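PDB 2NO4: (S)-2-haloacid dehalogenase 4A from Burkholderia cepacia, which hydrolyses short-chain (S)-2-haloalkanoic acids to the corresponding (R)-2-hydroxyalkanoic acids, releasing halide with inversion of configuration. Local coordinates for residues 124-129 with 149-154; 29-34 with 99-104; 57-62 with 160-165; 114-119 with 227-232. All blocks are in the same frame, centred on the assembly; numbering follows the deposited sequence. Where two conformers were deposited one is given.

Interaction 1 (124-129 with 149-154); sequences VAILSN and DSCLSA. With SO4 (sulfate ion), chain H.
Backbone hydrogen bonds carry most of the pairing between Val-124 to Ser-128 and Ser-150 to Ser-153, two parallel strands whose axes come within 4.6 Å and diverge by 14°. Bonding alternates along the pair as a parallel register requires: Ile-126 N donates to Ser-150 O, Leu-152 N to Ile-126 O at 2.7 Å, Ser-128 N to Leu-152 O, and Ala-154 N to Ser-128 O. At the start, Val-124 O takes the N-H of Asp-149 and, weakly, that of Ser-150. A side chain closes this end: Asp-149 OD2 receives Val-124 N at 2.8 Å through its anti lone pair, in a nearly straight bond of 167°.

The strands belong to a right-handed beta-alpha-beta unit of the Rossmann-like HAD core, with helix 132-141 as the crossover and strand 150-153 at the sheet's edge within this chain; strand 16-19 flanks Ala-125 and Leu-127 on the other side.

Apolar contacts divide between the two faces. Ile-126 CG2 meets Cys-151 SG at 4.1 Å beneath Leu-135 and Leu-139 of helix 132-141. On the other face Leu-127 CD1 reaches Leu-152 CB at 3.7 Å, the two side chains crossing obliquely.

Anion binding occupies the C-terminal end, where Ser-128 and Asn-129 bind the haloacid substrate. Here a sulfate, probably from the crystallisation liquor, appears to occupy part of that site: Asn-129 N reaches its O3 at 2.8 Å, and Ser-128 OG, held anti to its own backbone nitrogen (chi1 -179°), reaches O1 at 2.8 Å. Asn-129 OD1 turns instead to Lys-161 N.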
# COMPACT_ATOMS: atom_id res chain seq x y z
N VAL B 124 -23.58 -12.12 -12.75
CA VAL B 124 -23.06 -10.80 -12.45
C VAL B 124 -22.85 -10.74 -10.95
O VAL B 124 -23.81 -10.82 -10.16
CB VAL B 124 -24.02 -9.67 -12.95
CG1 VAL B 124 -23.41 -8.26 -12.61
CG2 VAL B 124 -24.32 -9.82 -14.46
N ALA B 125 -21.59 -10.63 -10.54
CA ALA B 125 -21.26 -10.67 -9.11
C ALA B 125 -20.28 -9.54 -8.76
O ALA B 125 -19.57 -9.03 -9.63
CB ALA B 125 -20.66 -12.07 -8.73
N ILE B 126 -20.28 -9.14 -7.49
CA ILE B 126 -19.23 -8.27 -6.96
C ILE B 126 -18.25 -9.15 -6.13
O ILE B 126 -18.68 -10.11 -5.45
CB ILE B 126 -19.84 -7.11 -6.12
CG1 ILE B 126 -20.45 -6.05 -7.04
CG2 ILE B 126 -18.78 -6.46 -5.15
CD1 ILE B 126 -21.23 -4.98 -6.33
N LEU B 127 -16.95 -8.86 -6.24
CA LEU B 127 -15.94 -9.41 -5.32
C LEU B 127 -15.17 -8.20 -4.73
O LEU B 127 -14.47 -7.45 -5.47
CB LEU B 127 -15.00 -10.39 -6.05
CG LEU B 127 -13.86 -10.95 -5.18
CD1 LEU B 127 -14.48 -11.89 -4.08
CD2 LEU B 127 -12.77 -11.65 -6.03
N SER B 128 -15.34 -7.99 -3.43
CA SER B 128 -14.91 -6.74 -2.80
C SER B 128 -14.17 -6.97 -1.48
O SER B 128 -14.51 -7.87 -0.71
CB SER B 128 -16.15 -5.87 -2.51
OG SER B 128 -15.77 -4.63 -1.89
N ASN B 129 -13.18 -6.12 -1.20
CA ASN B 129 -12.65 -6.01 0.18
C ASN B 129 -13.68 -5.58 1.22
O ASN B 129 -13.47 -5.83 2.41
CB ASN B 129 -11.49 -5.00 0.25
CG ASN B 129 -10.25 -5.45 -0.49
OD1 ASN B 129 -9.92 -6.65 -0.53
ND2 ASN B 129 -9.53 -4.48 -1.08
N ASP B 149 -26.29 -10.88 -9.09
CA ASP B 149 -26.55 -12.24 -8.67
C ASP B 149 -25.95 -12.55 -7.30
O ASP B 149 -26.50 -13.33 -6.53
CB ASP B 149 -26.03 -13.24 -9.71
CG ASP B 149 -26.80 -13.17 -11.01
OD1 ASP B 149 -28.06 -13.26 -10.94
OD2 ASP B 149 -26.18 -12.98 -12.10
N SER B 150 -24.81 -11.95 -7.01
CA SER B 150 -24.03 -12.34 -5.85
C SER B 150 -23.06 -11.21 -5.46
O SER B 150 -22.58 -10.45 -6.30
CB SER B 150 -23.29 -13.65 -6.15
OG SER B 150 -22.32 -13.95 -5.16
N CYS B 151 -22.80 -11.10 -4.17
CA CYS B 151 -21.88 -10.12 -3.65
C CYS B 151 -20.99 -10.85 -2.68
O CYS B 151 -21.43 -11.29 -1.59
CB CYS B 151 -22.66 -8.98 -2.99
SG CYS B 151 -21.61 -7.63 -2.37
N LEU B 152 -19.72 -10.99 -3.08
CA LEU B 152 -18.72 -11.73 -2.31
C LEU B 152 -17.74 -10.78 -1.61
O LEU B 152 -17.28 -9.79 -2.20
CB LEU B 152 -18.03 -12.73 -3.22
CG LEU B 152 -19.03 -13.71 -3.85
CD1 LEU B 152 -18.38 -14.58 -4.88
CD2 LEU B 152 -19.70 -14.56 -2.75
N SER B 153 -17.45 -11.06 -0.34
CA SER B 153 -16.66 -10.17 0.50
C SER B 153 -15.36 -10.81 1.00
O SER B 153 -15.34 -12.02 1.31
CB SER B 153 -17.50 -9.71 1.68
OG SER B 153 -16.69 -8.90 2.53
N ALA B 154 -14.30 -10.00 1.10
CA ALA B 154 -13.03 -10.41 1.77
C ALA B 154 -13.28 -10.84 3.22
O ALA B 154 -12.52 -11.63 3.78
CB ALA B 154 -12.03 -9.25 1.77
S SO4 H . -12.87 -3.31 -3.40
O1 SO4 H . -14.24 -3.25 -3.85
O2 SO4 H . -12.72 -2.73 -2.07
O3 SO4 H . -12.33 -4.65 -3.45
O4 SO4 H . -12.15 -2.47 -4.34

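Interaction 2 (29-34 with 99-104)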
# COMPACT_ATOMS: atom_id res chain seq x y z
N HIS B 29 -14.16 8.91 -4.60
CA HIS B 29 -14.04 10.39 -4.51
C HIS B 29 -15.28 11.16 -4.00
O HIS B 29 -15.14 12.24 -3.45
CB HIS B 29 -13.60 10.99 -5.85
CG HIS B 29 -12.54 10.20 -6.55
ND1 HIS B 29 -12.78 9.48 -7.69
CD2 HIS B 29 -11.22 10.03 -6.27
CE1 HIS B 29 -11.66 8.89 -8.10
NE2 HIS B 29 -10.71 9.20 -7.24
N SER B 30 -16.47 10.61 -4.16
CA SER B 30 -17.70 11.28 -3.76
C SER B 30 -17.85 11.52 -2.24
O SER B 30 -18.56 12.46 -1.84
CB SER B 30 -18.93 10.51 -4.31
OG SER B 30 -19.00 9.21 -3.75
N ALA B 31 -17.21 10.68 -1.40
CA ALA B 31 -17.38 10.85 0.05
C ALA B 31 -16.84 12.23 0.47
O ALA B 31 -17.58 13.02 1.14
CB ALA B 31 -16.76 9.69 0.88
N VAL B 32 -15.62 12.56 0.03
CA VAL B 32 -15.08 13.93 0.30
C VAL B 32 -15.69 15.00 -0.63
O VAL B 32 -15.98 16.07 -0.14
CB VAL B 32 -13.47 14.02 0.38
CG1 VAL B 32 -13.00 15.41 0.80
CG2 VAL B 32 -12.92 13.01 1.42
N MET B 33 -15.88 14.71 -1.92
CA MET B 33 -16.34 15.72 -2.88
C MET B 33 -17.65 16.36 -2.45
O MET B 33 -17.81 17.58 -2.51
CB MET B 33 -16.48 15.08 -4.26
CG MET B 33 -16.10 15.96 -5.46
SD MET B 33 -15.93 14.93 -6.97
CE MET B 33 -14.20 14.44 -6.88
N ARG B 34 -18.58 15.55 -1.96
CA ARG B 34 -19.85 16.04 -1.48
C ARG B 34 -19.78 16.86 -0.18
O ARG B 34 -20.73 17.54 0.16
CB ARG B 34 -20.83 14.87 -1.36
CG ARG B 34 -21.08 14.21 -2.75
CD ARG B 34 -22.39 13.42 -2.87
NE ARG B 34 -22.34 12.08 -2.26
CZ ARG B 34 -22.77 11.78 -1.03
NH1 ARG B 34 -23.29 12.73 -0.25
NH2 ARG B 34 -22.68 10.52 -0.57
N SER B 99 -20.57 8.52 6.98
CA SER B 99 -21.94 8.36 6.46
C SER B 99 -21.98 8.47 4.96
O SER B 99 -22.70 7.73 4.32
CB SER B 99 -22.91 9.42 7.02
OG SER B 99 -22.92 9.31 8.41
N ALA B 100 -21.19 9.38 4.41
CA ALA B 100 -21.12 9.53 2.97
C ALA B 100 -20.50 8.29 2.32
O ALA B 100 -20.93 7.87 1.26
CB ALA B 100 -20.35 10.80 2.60
N TYR B 101 -19.53 7.68 2.99
CA TYR B 101 -18.87 6.51 2.47
C TYR B 101 -19.82 5.32 2.47
O TYR B 101 -19.80 4.47 1.57
CB TYR B 101 -17.61 6.17 3.31
CG TYR B 101 -16.58 5.43 2.47
CD1 TYR B 101 -15.52 6.12 1.86
CD2 TYR B 101 -16.69 4.04 2.23
CE1 TYR B 101 -14.60 5.46 1.07
CE2 TYR B 101 -15.78 3.38 1.43
CZ TYR B 101 -14.74 4.11 0.86
OH TYR B 101 -13.83 3.47 0.08
N LYS B 102 -20.68 5.28 3.48
CA LYS B 102 -21.61 4.16 3.65
C LYS B 102 -22.56 4.14 2.48
O LYS B 102 -23.04 3.08 2.09
CB LYS B 102 -22.36 4.27 4.99
CG LYS B 102 -22.80 2.93 5.50
CD LYS B 102 -23.32 2.97 6.92
CE LYS B 102 -24.10 1.69 7.15
NZ LYS B 102 -24.71 1.57 8.50
N GLU B 103 -22.81 5.31 1.89
CA GLU B 103 -23.63 5.42 0.69
C GLU B 103 -22.95 6.15 -0.49
O GLU B 103 -23.47 7.13 -1.05
CB GLU B 103 -24.99 6.02 1.06
CG GLU B 103 -25.67 5.14 2.14
CD GLU B 103 -27.14 5.44 2.41
OE1 GLU B 103 -27.68 6.47 1.88
OE2 GLU B 103 -27.75 4.62 3.15
N LEU B 104 -21.77 5.64 -0.85
CA LEU B 104 -21.00 6.14 -2.01
C LEU B 104 -21.81 6.08 -3.29
O LEU B 104 -22.45 5.07 -3.56
CB LEU B 104 -19.76 5.26 -2.24
CG LEU B 104 -18.45 5.43 -1.54
CD1 LEU B 104 -17.44 4.66 -2.38
CD2 LEU B 104 -17.99 6.92 -1.36
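Ala-31 and Ala-100 bring the backbones of 29-34 and 99-104 together, their CA atoms 4.9 Å apart, a spacing that two alanines facing each other permit. Both CB atoms point into the contact. They lie 4.1 Å from one another, while Ala-100 CB also rests 3.8 Å from Ala-31 O, so this methyl packs against backbone as much as against side chain.

Ala-31 CB has two further neighbours. Tyr-101 CD1 approaches it obliquely at 3.9 Å, and Leu-104 CD2 comes to 3.8 Å. The latter methyl also meets Ser-30 OG, at 3.5 Å, and thus fills the angle between the serine and the alanine. Leu-104 extends this branch toward the helix although its CB sets off in another direction. Within 99-104 its CG stands 4.3 Å above the centre of the Tyr-101 ring, so the leucine packs over that face of the aromatic. Ser-30 OG itself bonds to Asp-27 O.

Arg-34 covers the outer margin. Its chain bends at chi3 (-79°), which carries NH2 over the end of helix 90-102, 3.5 Å from Glu-103 O and not much farther from Ala-100 O. Both carbonyls lie oblique to the guanidinium, and no hydrogen bond crosses between the segments; any attraction is probably a longer-range electrostatic one between the guanidinium and the carbonyls.

Trp-50 of helix 43-63 packs on Ala-31 and meets the Tyr-101 ring, whose hydroxyl bonds to Gln-54. Tyr-22, a substrate-binding residue, touches both Tyr-101 and Leu-104, while Met-134 of helix 132-141 and Thr-74 of helix 70-84 also border the tyrosine.

Interaction 3 (57-62 with 160-165). With SO4 (sulfate ion), chain K; SO4 (sulfate ion), chain H.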
# COMPACT_ATOMS: atom_id res chain seq x y z
N TYR B 57 -3.58 -0.23 4.75
CA TYR B 57 -4.01 -1.04 5.91
C TYR B 57 -4.48 -2.41 5.49
O TYR B 57 -4.21 -3.37 6.18
CB TYR B 57 -5.09 -0.35 6.78
CG TYR B 57 -4.63 0.93 7.41
CD1 TYR B 57 -3.27 1.23 7.56
CD2 TYR B 57 -5.57 1.89 7.83
CE1 TYR B 57 -2.85 2.49 8.16
CE2 TYR B 57 -5.19 3.13 8.44
CZ TYR B 57 -3.85 3.41 8.60
OH TYR B 57 -3.53 4.62 9.21
N SER B 58 -5.19 -2.50 4.37
CA SER B 58 -5.67 -3.78 3.91
C SER B 58 -4.51 -4.71 3.49
O SER B 58 -4.54 -5.88 3.80
CB SER B 58 -6.74 -3.61 2.80
OG SER B 58 -6.15 -3.38 1.49
N TRP B 59 -3.48 -4.17 2.82
CA TRP B 59 -2.35 -4.98 2.40
C TRP B 59 -1.44 -5.37 3.58
O TRP B 59 -1.10 -6.53 3.73
CB TRP B 59 -1.55 -4.26 1.30
CG TRP B 59 -2.39 -3.88 0.10
CD1 TRP B 59 -3.39 -4.62 -0.49
CD2 TRP B 59 -2.30 -2.67 -0.65
NE1 TRP B 59 -3.91 -3.94 -1.57
CE2 TRP B 59 -3.27 -2.74 -1.69
CE3 TRP B 59 -1.47 -1.52 -0.56
CZ2 TRP B 59 -3.46 -1.71 -2.62
CZ3 TRP B 59 -1.66 -0.49 -1.48
CH2 TRP B 59 -2.64 -0.59 -2.50
N THR B 60 -1.06 -4.40 4.42
CA THR B 60 -0.07 -4.68 5.44
C THR B 60 -0.66 -5.59 6.56
O THR B 60 0.05 -6.43 7.08
CB THR B 60 0.52 -3.40 6.03
OG1 THR B 60 -0.53 -2.65 6.61
CG2 THR B 60 1.22 -2.55 4.90
N ARG B 61 -1.92 -5.38 6.91
CA ARG B 61 -2.60 -6.20 7.93
C ARG B 61 -2.76 -7.65 7.48
O ARG B 61 -2.60 -8.57 8.28
CB ARG B 61 -3.96 -5.63 8.27
CG ARG B 61 -3.90 -4.50 9.28
CD ARG B 61 -5.33 -3.92 9.38
NE ARG B 61 -5.53 -2.97 10.49
CZ ARG B 61 -5.86 -3.29 11.74
NH1 ARG B 61 -5.90 -4.58 12.13
NH2 ARG B 61 -6.08 -2.32 12.62
N THR B 62 -3.01 -7.88 6.20
CA THR B 62 -2.96 -9.27 5.77
C THR B 62 -1.57 -9.89 5.79
O THR B 62 -1.41 -11.05 6.22
CB THR B 62 -3.95 -9.73 4.60
OG1 THR B 62 -3.33 -10.59 3.63
CG2 THR B 62 -4.74 -8.67 4.03
N TYR B 160 -7.51 -10.13 2.43
CA TYR B 160 -7.76 -9.08 1.44
C TYR B 160 -7.12 -9.35 0.07
O TYR B 160 -6.16 -10.11 -0.03
CB TYR B 160 -7.25 -7.74 1.99
CG TYR B 160 -8.17 -7.13 3.03
CD1 TYR B 160 -7.73 -6.94 4.33
CD2 TYR B 160 -9.47 -6.71 2.68
CE1 TYR B 160 -8.56 -6.33 5.26
CE2 TYR B 160 -10.28 -6.10 3.61
CZ TYR B 160 -9.83 -5.92 4.88
OH TYR B 160 -10.64 -5.35 5.80
N LYS B 161 -7.66 -8.72 -0.97
CA LYS B 161 -7.01 -8.70 -2.28
C LYS B 161 -5.62 -8.05 -2.09
O LYS B 161 -5.46 -7.20 -1.21
CB LYS B 161 -7.83 -7.82 -3.23
CG LYS B 161 -9.20 -8.34 -3.57
CD LYS B 161 -10.01 -7.16 -4.13
CE LYS B 161 -11.25 -7.62 -4.85
NZ LYS B 161 -11.89 -6.42 -5.56
N PRO B 162 -4.65 -8.38 -2.96
CA PRO B 162 -4.72 -9.32 -4.12
C PRO B 162 -4.26 -10.76 -3.82
O PRO B 162 -3.68 -11.42 -4.70
CB PRO B 162 -3.75 -8.68 -5.13
CG PRO B 162 -2.72 -7.97 -4.28
CD PRO B 162 -3.33 -7.69 -2.92
N ASP B 163 -4.44 -11.22 -2.58
CA ASP B 163 -4.07 -12.58 -2.18
C ASP B 163 -4.92 -13.51 -3.02
O ASP B 163 -6.14 -13.29 -3.10
CB ASP B 163 -4.42 -12.81 -0.71
CG ASP B 163 -3.93 -14.13 -0.20
OD1 ASP B 163 -4.45 -15.19 -0.62
OD2 ASP B 163 -2.96 -14.12 0.58
N PRO B 164 -4.31 -14.54 -3.66
CA PRO B 164 -5.12 -15.39 -4.55
C PRO B 164 -6.31 -16.10 -3.88
O PRO B 164 -7.27 -16.42 -4.59
CB PRO B 164 -4.10 -16.40 -5.09
CG PRO B 164 -2.93 -16.40 -4.00
CD PRO B 164 -2.89 -14.96 -3.65
N ARG B 165 -6.26 -16.35 -2.57
CA ARG B 165 -7.40 -17.04 -1.92
C ARG B 165 -8.73 -16.30 -2.09
O ARG B 165 -9.77 -16.95 -2.12
CB ARG B 165 -7.16 -17.35 -0.43
CG ARG B 165 -5.95 -18.28 -0.18
CD ARG B 165 -4.85 -17.45 0.46
NE ARG B 165 -4.77 -17.75 1.85
CZ ARG B 165 -4.11 -17.11 2.80
NH1 ARG B 165 -3.46 -15.96 2.63
NH2 ARG B 165 -4.18 -17.64 4.00
S SO4 K . -7.32 -4.44 15.67
O1 SO4 K . -8.76 -4.50 15.67
O2 SO4 K . -6.79 -4.70 17.02
O3 SO4 K . -6.77 -5.44 14.78
O4 SO4 K . -6.94 -3.05 15.28
S SO4 H . -12.87 -3.31 -3.40
O1 SO4 H . -14.24 -3.25 -3.85
O2 SO4 H . -12.72 -2.73 -2.07
O3 SO4 H . -12.33 -4.65 -3.45
O4 SO4 H . -12.15 -2.47 -4.34
O HOH W 1 -6.68 -4.77 -0.86
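Lys-161 O receives a hydrogen bond at 2.7 Å from a water that also donates to Ser-58 OG at 2.8 Å, bridging helix 43-63 to the turn before helix 164-174. The same carbonyl oxygen lies in the plane of the Trp-59 indole at its edge, 3.4 Å from CD1. Trp-59 CD1 also packs on Pro-162 CD at 3.9 Å; this proline follows a cis peptide bond.

Tyr-160 is the most extensively covered residue of the contact. Ser-58 CB sits over one face of its ring, 3.9 Å from the centroid and 15° off the normal, in a CH-pi contact. A chi1 of -76°, with CG anti to the carbonyl carbon, turns that face to the serine, and the phenol hydroxyl bonds to Ala-68 O. Thr-62 CG2 is modelled near the ring edge, but its place is doubtful.

Lys-161 leads away from the helix in an extended chain, its NZ donating to a sulfate O3 at 2.8 Å. That amine also forms salt bridges with Asp-20, the nucleophile, and Asp-190, and bonds to Leu-127 O. One amine thus gathers an anion, two carboxylates and a carbonyl beside the nucleophile, consistent with its importance for catalysis.

Interaction 4 (114-119 with 227-232); sequences LEKLKS and ELWPLL. With SO4 (sulfate ion), chain M.
Lys-116 lies across one face of the Trp-229 indole, and its side chain crosses the indole at about a right angle. Its CB starts over the six-membered ring, 3.8 Å from Trp-229 CE3. Two bonds on, CD lies directly above the five-membered ring, 3.4 Å from its centroid and only 7° off the normal, a CH-pi contact at close range. CE drifts toward the margin, 4.1 Å from Trp-229 CD1. The chain bends at its last torsion, and NZ ends off-centre, 4.9 Å from the same centroid and 28° off the normal: a cation-pi contact of secondary weight beside the CH-pi contact of CD. NZ then donates to O2 of a sulfate at 3.1 Å, an ion probably from the crystallisation liquor, and has Glu-112 as a weak, long ion-pair partner.

The far end of the indole meets backbone. Trp-229 CZ3 touches Lys-116 O at 3.5 Å, a carbonyl that also accepts a hydrogen bond from Ser-119 OG. Deeper in the contact, Leu-117 CD2 stands at the edge of the indole, near its plane, and reaches Leu-232 CB at 3.8 Å.

The two helices run nearly parallel, with a signed crossing of -15° and axes 10.2 Å apart, a separation bridged by the long lysine, leucine and tryptophan side chains. Both pack on the same side of the central parallel sheet: Leu-114 and Leu-117 rest on Val-124 of strand 123-128 and Phe-19 of strand 16-19, whereas Leu-228 reaches Phe-19 together with Val-202 and Ile-204 of strand 200-204.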
# COMPACT_ATOMS: atom_id res chain seq x y z
N LEU B 114 -24.60 -3.20 -15.76
CA LEU B 114 -24.86 -4.46 -15.07
C LEU B 114 -26.22 -5.10 -15.50
O LEU B 114 -26.27 -6.31 -15.73
CB LEU B 114 -24.66 -4.30 -13.55
CG LEU B 114 -23.18 -4.63 -13.17
CD1 LEU B 114 -22.19 -3.78 -13.94
CD2 LEU B 114 -22.97 -4.48 -11.71
N GLU B 115 -27.27 -4.29 -15.67
CA GLU B 115 -28.53 -4.80 -16.23
C GLU B 115 -28.37 -5.41 -17.63
O GLU B 115 -28.83 -6.49 -17.87
CB GLU B 115 -29.66 -3.76 -16.20
CG GLU B 115 -31.03 -4.29 -16.76
CD GLU B 115 -31.40 -5.71 -16.25
OE1 GLU B 115 -31.65 -5.87 -15.03
OE2 GLU B 115 -31.45 -6.66 -17.07
N LYS B 116 -27.64 -4.76 -18.52
CA LYS B 116 -27.41 -5.32 -19.88
C LYS B 116 -26.70 -6.67 -19.79
O LYS B 116 -27.08 -7.64 -20.46
CB LYS B 116 -26.59 -4.35 -20.76
CG LYS B 116 -27.26 -3.00 -21.12
CD LYS B 116 -26.36 -2.22 -22.11
CE LYS B 116 -26.80 -0.78 -22.39
NZ LYS B 116 -28.16 -0.82 -22.96
N LEU B 117 -25.67 -6.74 -18.94
CA LEU B 117 -24.92 -7.98 -18.74
C LEU B 117 -25.79 -9.07 -18.14
O LEU B 117 -25.69 -10.23 -18.53
CB LEU B 117 -23.69 -7.74 -17.84
CG LEU B 117 -22.59 -6.90 -18.49
CD1 LEU B 117 -21.41 -6.65 -17.51
CD2 LEU B 117 -22.08 -7.55 -19.78
N LYS B 118 -26.64 -8.72 -17.18
CA LYS B 118 -27.53 -9.71 -16.58
C LYS B 118 -28.55 -10.21 -17.64
O LYS B 118 -28.90 -11.40 -17.65
CB LYS B 118 -28.21 -9.10 -15.38
CG LYS B 118 -28.43 -10.04 -14.20
CD LYS B 118 -29.10 -9.23 -13.06
CE LYS B 118 -30.33 -9.93 -12.50
NZ LYS B 118 -30.04 -10.69 -11.25
N SER B 119 -28.97 -9.32 -18.55
CA SER B 119 -29.88 -9.65 -19.66
C SER B 119 -29.23 -10.57 -20.67
O SER B 119 -29.90 -11.39 -21.29
CB SER B 119 -30.41 -8.37 -20.37
OG SER B 119 -29.57 -7.91 -21.46
N GLU B 227 -18.60 0.68 -22.07
CA GLU B 227 -17.81 -0.00 -23.11
C GLU B 227 -17.64 -1.47 -22.91
O GLU B 227 -17.15 -2.17 -23.81
CB GLU B 227 -16.44 0.65 -23.28
CG GLU B 227 -16.52 2.11 -23.64
CD GLU B 227 -17.12 2.37 -25.03
OE1 GLU B 227 -17.45 3.54 -25.29
OE2 GLU B 227 -17.25 1.43 -25.85
N LEU B 228 -18.03 -1.96 -21.74
CA LEU B 228 -18.05 -3.39 -21.48
C LEU B 228 -19.13 -4.04 -22.30
O LEU B 228 -19.07 -5.23 -22.58
CB LEU B 228 -18.32 -3.67 -20.00
CG LEU B 228 -17.27 -3.32 -18.94
CD1 LEU B 228 -17.87 -3.60 -17.52
CD2 LEU B 228 -15.96 -4.14 -19.17
N TRP B 229 -20.16 -3.25 -22.69
CA TRP B 229 -21.27 -3.84 -23.45
C TRP B 229 -20.84 -4.40 -24.83
O TRP B 229 -21.08 -5.57 -25.11
CB TRP B 229 -22.47 -2.88 -23.53
CG TRP B 229 -23.75 -3.48 -24.15
CD1 TRP B 229 -24.56 -2.87 -25.08
CD2 TRP B 229 -24.34 -4.76 -23.88
NE1 TRP B 229 -25.62 -3.68 -25.38
CE2 TRP B 229 -25.51 -4.86 -24.68
CE3 TRP B 229 -24.00 -5.86 -23.03
CZ2 TRP B 229 -26.36 -6.00 -24.66
CZ3 TRP B 229 -24.83 -6.99 -23.02
CH2 TRP B 229 -26.00 -7.05 -23.84
N PRO B 230 -20.23 -3.57 -25.70
CA PRO B 230 -19.73 -4.18 -26.95
C PRO B 230 -18.71 -5.29 -26.74
O PRO B 230 -18.59 -6.21 -27.58
CB PRO B 230 -19.08 -2.99 -27.69
CG PRO B 230 -18.95 -1.88 -26.67
CD PRO B 230 -20.03 -2.11 -25.67
N LEU B 231 -17.95 -5.21 -25.63
CA LEU B 231 -16.95 -6.25 -25.31
C LEU B 231 -17.57 -7.58 -24.95
O LEU B 231 -17.02 -8.63 -25.23
CB LEU B 231 -16.03 -5.76 -24.19
CG LEU B 231 -14.81 -6.59 -23.82
CD1 LEU B 231 -13.81 -6.47 -24.94
CD2 LEU B 231 -14.24 -6.08 -22.50
N LEU B 232 -18.73 -7.55 -24.32
CA LEU B 232 -19.28 -8.78 -23.73
C LEU B 232 -20.64 -9.22 -24.27
O LEU B 232 -21.12 -10.31 -23.90
CB LEU B 232 -19.36 -8.65 -22.20
CG LEU B 232 -18.02 -8.61 -21.41
CD1 LEU B 232 -18.21 -7.99 -20.04
CD2 LEU B 232 -17.40 -10.02 -21.27
S SO4 M . -28.21 3.42 -23.98
O1 SO4 M . -28.08 4.19 -25.22
O2 SO4 M . -28.28 1.98 -24.29
O3 SO4 M . -27.14 3.89 -23.09
O4 SO4 M . -29.44 3.70 -23.26

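In the fold
Interactions 1 and 3 meet at the active site and share one sulfate, which is also bound by the backbone nitrogens of Ala-21 and Tyr-22, next to the nucleophile Asp-20. Besides their polar links through Lys-161, they pack directly where Ala-154 CB lies 3.7 Å from Tyr-160 CD2 and Asn-129 OD1 lies 3.2 Å from the same ring carbon. Interaction 4 touches the opposite end of the 124-129 strand, with Val-124 CG1 3.7 Å from Leu-114 CG. Interaction 2 stands apart in the helical region, its nearest atoms about 9 Å from interaction 1, but it borders the pocket through Tyr-101. Interactions 3 and 4 have centres 29 Å apart, on opposite sides of the chain's centre.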